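PDB 1VBL: pectate lyase 47 from Bacillus sp. TS-47, which probably cleaves pectate by beta-elimination as a calcium-binding, thermostable, secreted polysaccharide lyase of family 1. Local coordinates for residues N327-F332 with I358-N363; N298-F303 with S401-V406. All blocks are in the same frame, centred on the assembly; numbering follows the deposited sequence.

Overall arrangement
Both contacts belong to the later coils of the same parallel beta-helix and lie on one side of the chain's centre, with about 9 Å between their own centres. Interaction 1 joins strand 322-332 to strand 351-361, while interaction 2 lays helix 402-409 against strand 293-303. Strands 293-303 and 322-332 are neighbours, and the backbone binds them directly: Ser331 N is 2.8 Å from Tyr301 O, a probable hydrogen bond. Along the chain, interaction 1 is nested within the loop that interaction 2 closes. Both stand away from the calcium site formed by Asp190, Asp229 and Asp233, and so illustrate how the scaffold, rather than the metal site, is assembled.

Interaction 1 (N327-F332 with I358-N363); sequences NNYFSF and IVDLPN
Phe330 O accepts the N-H of Asp360 at 2.7 Å, a short but bent bond (147° at the hydrogen), and the CA-H of Val359 also approaches this oxygen. Three more backbone bonds join the parallel strands: Ile358 N to Asn328 O, Phe330 N to Ile358 O and Phe332 N to Asp360 O, all three much straighter. Above this backbone framework, Tyr329 spans two residues of the other strand. With CG anti to the backbone N (chi1 -164°), its ring leans across so that Ile358 CG2 sits over one face, 4.0 Å from the centroid, in a CH-pi contact. Tyr329 OH donates to Asp360 OD2 at 2.8 Å, reaching that oxygen on its anti side, with ring and carboxylate planes 48° apart. A phenylalanine in place of Tyr329 would probably leave Asp360 OD2 without this donor and the carboxylate freer to turn. On the opposite sheet face, Phe332 CB and CD2 lie beside Leu361 CD2, each at 3.6 Å. Phe330 and Phe332 also stack on Tyr301 and Phe303 of the preceding coil. Such in-register parallel strands with aromatic stacks running from coil to coil are characteristic of the pectate lyase parallel beta-helix.

Interaction 2 (N298-F303 with S401-V406); sequences NNYYEF and SVPALV
Tyr300 offers one face of its ring to Pro403 of the helix, and the two side chains cross at about a right angle. Pro403 CB stands 4.1 Å from the ring centroid and 17° off the normal, a CH-pi contact displaced toward the rim, while Pro403 CG touches Tyr300 CE1 at 3.8 Å. With its CG anti to the backbone N (chi1 177°), the Tyr300 ring is set with a face to Pro403, and Tyr300 CB meets Val406 CG1 at 3.9 Å. Tyr300 OH donates to Glu302 OE1 of its own strand at 2.6 Å; Glu302 OE2 in turn forms a salt bridge with Lys280.

Val402, one helical turn before Val406, is the second anchor. Val402 CG1 rests 3.6 Å from Asn298 O and near Asn299 O, and Val402 CG2 lies 3.5 Å from Asn298 ND2. These are packing contacts: the amide of Asn298, the third main participant, is bonded through OD1 to His397 N and through ND2 to Asn327 O. Val406 CG2 packs on the carbonyl oxygen of Asn298. Helix 402-406 runs at 91° to strand 300-303, across the face bearing Tyr300, whereas Tyr301 and Phe303 join the aromatic stacks on the other face: a C-terminal helix packed on the outside of a parallel beta-helix.

Interaction 1 (N327-F332 with I358-N363)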
# COMPACT_ATOMS: atom_id res chain seq x y z
N ASN A 327 13.78 2.10 -16.25
CA ASN A 327 13.54 3.52 -16.42
C ASN A 327 12.77 4.25 -15.32
O ASN A 327 11.75 4.91 -15.59
CB ASN A 327 12.83 3.72 -17.77
CG ASN A 327 13.65 3.17 -18.93
OD1 ASN A 327 14.64 2.46 -18.72
ND2 ASN A 327 13.24 3.49 -20.16
N ASN A 328 13.25 4.13 -14.09
CA ASN A 328 12.64 4.82 -12.96
C ASN A 328 13.50 6.04 -12.71
O ASN A 328 14.71 6.01 -12.92
CB ASN A 328 12.60 3.91 -11.73
CG ASN A 328 11.78 2.67 -11.96
OD1 ASN A 328 12.32 1.60 -12.26
ND2 ASN A 328 10.47 2.80 -11.85
N TYR A 329 12.87 7.12 -12.26
CA TYR A 329 13.56 8.38 -12.02
C TYR A 329 13.50 8.79 -10.55
O TYR A 329 12.42 8.89 -9.97
CB TYR A 329 12.90 9.46 -12.88
CG TYR A 329 13.69 10.74 -13.05
CD1 TYR A 329 14.12 11.13 -14.32
CD2 TYR A 329 13.97 11.57 -11.97
CE1 TYR A 329 14.81 12.33 -14.50
CE2 TYR A 329 14.66 12.78 -12.15
CZ TYR A 329 15.07 13.14 -13.42
OH TYR A 329 15.75 14.33 -13.62
N PHE A 330 14.67 9.03 -9.95
CA PHE A 330 14.74 9.44 -8.54
C PHE A 330 15.24 10.87 -8.41
O PHE A 330 16.22 11.26 -9.06
CB PHE A 330 15.69 8.54 -7.74
CG PHE A 330 15.22 7.13 -7.57
CD1 PHE A 330 15.37 6.20 -8.60
CD2 PHE A 330 14.64 6.72 -6.37
CE1 PHE A 330 14.96 4.88 -8.43
CE2 PHE A 330 14.23 5.41 -6.18
CZ PHE A 330 14.39 4.48 -7.21
N SER A 331 14.59 11.64 -7.55
CA SER A 331 14.98 13.02 -7.31
C SER A 331 15.09 13.25 -5.80
O SER A 331 14.17 12.93 -5.06
CB SER A 331 13.94 13.98 -7.89
OG SER A 331 14.30 15.33 -7.66
N PHE A 332 16.23 13.78 -5.37
CA PHE A 332 16.48 14.07 -3.95
C PHE A 332 16.98 15.51 -3.88
O PHE A 332 17.71 15.95 -4.76
CB PHE A 332 17.56 13.14 -3.39
CG PHE A 332 17.14 11.69 -3.29
CD1 PHE A 332 16.58 11.20 -2.12
CD2 PHE A 332 17.34 10.82 -4.36
CE1 PHE A 332 16.22 9.85 -2.01
CE2 PHE A 332 16.98 9.47 -4.26
CZ PHE A 332 16.43 8.99 -3.08
N ILE A 358 17.70 6.88 -13.35
CA ILE A 358 18.30 8.20 -13.30
C ILE A 358 18.18 8.70 -11.87
O ILE A 358 17.16 8.50 -11.22
CB ILE A 358 17.58 9.22 -14.21
CG1 ILE A 358 17.84 8.89 -15.68
CG2 ILE A 358 18.07 10.64 -13.88
CD1 ILE A 358 17.18 9.88 -16.64
N VAL A 359 19.24 9.34 -11.38
CA VAL A 359 19.20 9.92 -10.05
C VAL A 359 19.48 11.40 -10.28
O VAL A 359 20.40 11.77 -11.00
CB VAL A 359 20.26 9.31 -9.10
CG1 VAL A 359 21.67 9.62 -9.59
CG2 VAL A 359 20.05 9.85 -7.70
N ASP A 360 18.63 12.24 -9.69
CA ASP A 360 18.75 13.69 -9.82
C ASP A 360 19.07 14.26 -8.45
O ASP A 360 18.19 14.38 -7.60
CB ASP A 360 17.42 14.26 -10.32
CG ASP A 360 17.52 15.70 -10.77
OD1 ASP A 360 18.28 16.48 -10.16
OD2 ASP A 360 16.81 16.06 -11.74
N LEU A 361 20.34 14.59 -8.23
CA LEU A 361 20.80 15.13 -6.96
C LEU A 361 21.35 16.55 -7.10
O LEU A 361 21.59 17.03 -8.20
CB LEU A 361 21.90 14.23 -6.38
CG LEU A 361 21.61 12.73 -6.30
CD1 LEU A 361 22.83 12.02 -5.71
CD2 LEU A 361 20.38 12.47 -5.46
N PRO A 362 21.55 17.24 -5.97
CA PRO A 362 22.08 18.60 -6.10
C PRO A 362 23.46 18.63 -6.74
O PRO A 362 23.85 19.64 -7.34
CB PRO A 362 22.06 19.14 -4.66
CG PRO A 362 21.97 17.91 -3.80
CD PRO A 362 21.12 16.96 -4.59
N ASN A 363 24.20 17.53 -6.64
CA ASN A 363 25.53 17.45 -7.21
C ASN A 363 25.49 16.93 -8.65
O ASN A 363 26.54 16.63 -9.23
CB ASN A 363 26.43 16.55 -6.36
CG ASN A 363 26.30 15.07 -6.71
OD1 ASN A 363 25.21 14.59 -7.01
ND2 ASN A 363 27.41 14.35 -6.64

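Interaction 2 (N298-F303 with S401-V406)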
# COMPACT_ATOMS: atom_id res chain seq x y z
N ASN A 298 9.08 3.14 -15.02
CA ASN A 298 8.56 4.48 -15.21
C ASN A 298 7.95 5.11 -13.97
O ASN A 298 6.98 5.86 -14.06
CB ASN A 298 7.52 4.48 -16.34
CG ASN A 298 8.14 4.34 -17.72
OD1 ASN A 298 7.43 4.11 -18.70
ND2 ASN A 298 9.46 4.50 -17.80
N ASN A 299 8.50 4.81 -12.80
CA ASN A 299 7.99 5.40 -11.57
C ASN A 299 8.86 6.60 -11.25
O ASN A 299 10.04 6.62 -11.60
CB ASN A 299 8.03 4.39 -10.43
CG ASN A 299 7.08 3.24 -10.64
OD1 ASN A 299 5.86 3.41 -10.57
ND2 ASN A 299 7.63 2.06 -10.91
N TYR A 300 8.28 7.59 -10.60
CA TYR A 300 9.00 8.80 -10.21
C TYR A 300 9.02 8.88 -8.69
O TYR A 300 7.97 8.86 -8.04
CB TYR A 300 8.31 10.03 -10.81
CG TYR A 300 8.95 11.34 -10.40
CD1 TYR A 300 10.33 11.54 -10.53
CD2 TYR A 300 8.18 12.39 -9.89
CE1 TYR A 300 10.92 12.75 -10.16
CE2 TYR A 300 8.76 13.60 -9.51
CZ TYR A 300 10.13 13.77 -9.65
OH TYR A 300 10.71 14.96 -9.26
N TYR A 301 10.23 8.92 -8.12
CA TYR A 301 10.41 8.99 -6.67
C TYR A 301 11.02 10.35 -6.36
O TYR A 301 12.08 10.70 -6.89
CB TYR A 301 11.36 7.88 -6.20
CG TYR A 301 10.97 6.48 -6.64
CD1 TYR A 301 11.21 6.06 -7.95
CD2 TYR A 301 10.35 5.59 -5.76
CE1 TYR A 301 10.84 4.78 -8.37
CE2 TYR A 301 9.98 4.31 -6.18
CZ TYR A 301 10.23 3.91 -7.48
OH TYR A 301 9.85 2.66 -7.91
N GLU A 302 10.36 11.11 -5.49
CA GLU A 302 10.81 12.46 -5.17
C GLU A 302 10.86 12.67 -3.67
O GLU A 302 9.86 12.48 -2.98
CB GLU A 302 9.84 13.44 -5.84
CG GLU A 302 10.09 14.91 -5.58
CD GLU A 302 9.05 15.76 -6.28
OE1 GLU A 302 9.22 16.06 -7.49
OE2 GLU A 302 8.04 16.11 -5.64
N PHE A 303 12.03 13.06 -3.16
CA PHE A 303 12.18 13.25 -1.73
C PHE A 303 12.86 14.55 -1.34
O PHE A 303 13.81 14.99 -1.98
CB PHE A 303 12.98 12.08 -1.14
CG PHE A 303 12.50 10.72 -1.59
CD1 PHE A 303 13.01 10.14 -2.74
CD2 PHE A 303 11.52 10.04 -0.87
CE1 PHE A 303 12.57 8.89 -3.17
CE2 PHE A 303 11.06 8.79 -1.29
CZ PHE A 303 11.59 8.21 -2.45
N SER A 401 11.71 11.38 -19.54
CA SER A 401 10.34 11.85 -19.74
C SER A 401 9.42 11.49 -18.57
O SER A 401 8.31 12.02 -18.45
CB SER A 401 9.76 11.25 -21.02
OG SER A 401 10.55 11.60 -22.15
N VAL A 402 9.89 10.60 -17.70
CA VAL A 402 9.09 10.14 -16.56
C VAL A 402 8.56 11.19 -15.58
O VAL A 402 7.37 11.21 -15.29
CB VAL A 402 9.84 9.03 -15.78
CG1 VAL A 402 9.11 8.69 -14.48
CG2 VAL A 402 9.94 7.78 -16.66
N PRO A 403 9.42 12.07 -15.05
CA PRO A 403 8.94 13.08 -14.10
C PRO A 403 7.76 13.93 -14.59
O PRO A 403 6.74 14.04 -13.91
CB PRO A 403 10.18 13.94 -13.84
CG PRO A 403 11.30 12.94 -13.98
CD PRO A 403 10.88 12.17 -15.23
N ALA A 404 7.91 14.53 -15.76
CA ALA A 404 6.85 15.37 -16.31
C ALA A 404 5.55 14.58 -16.50
O ALA A 404 4.47 15.04 -16.13
CB ALA A 404 7.30 15.97 -17.64
N LEU A 405 5.67 13.38 -17.06
CA LEU A 405 4.52 12.53 -17.30
C LEU A 405 3.80 12.11 -16.02
O LEU A 405 2.58 12.27 -15.90
CB LEU A 405 4.94 11.28 -18.07
CG LEU A 405 3.81 10.29 -18.36
CD1 LEU A 405 2.77 10.97 -19.25
CD2 LEU A 405 4.37 9.05 -19.03
N VAL A 406 4.55 11.57 -15.07
CA VAL A 406 3.98 11.11 -13.81
C VAL A 406 3.40 12.26 -13.00
O VAL A 406 2.31 12.14 -12.45
CB VAL A 406 5.04 10.35 -12.98
CG1 VAL A 406 4.47 9.98 -11.61
CG2 VAL A 406 5.47 9.08 -13.71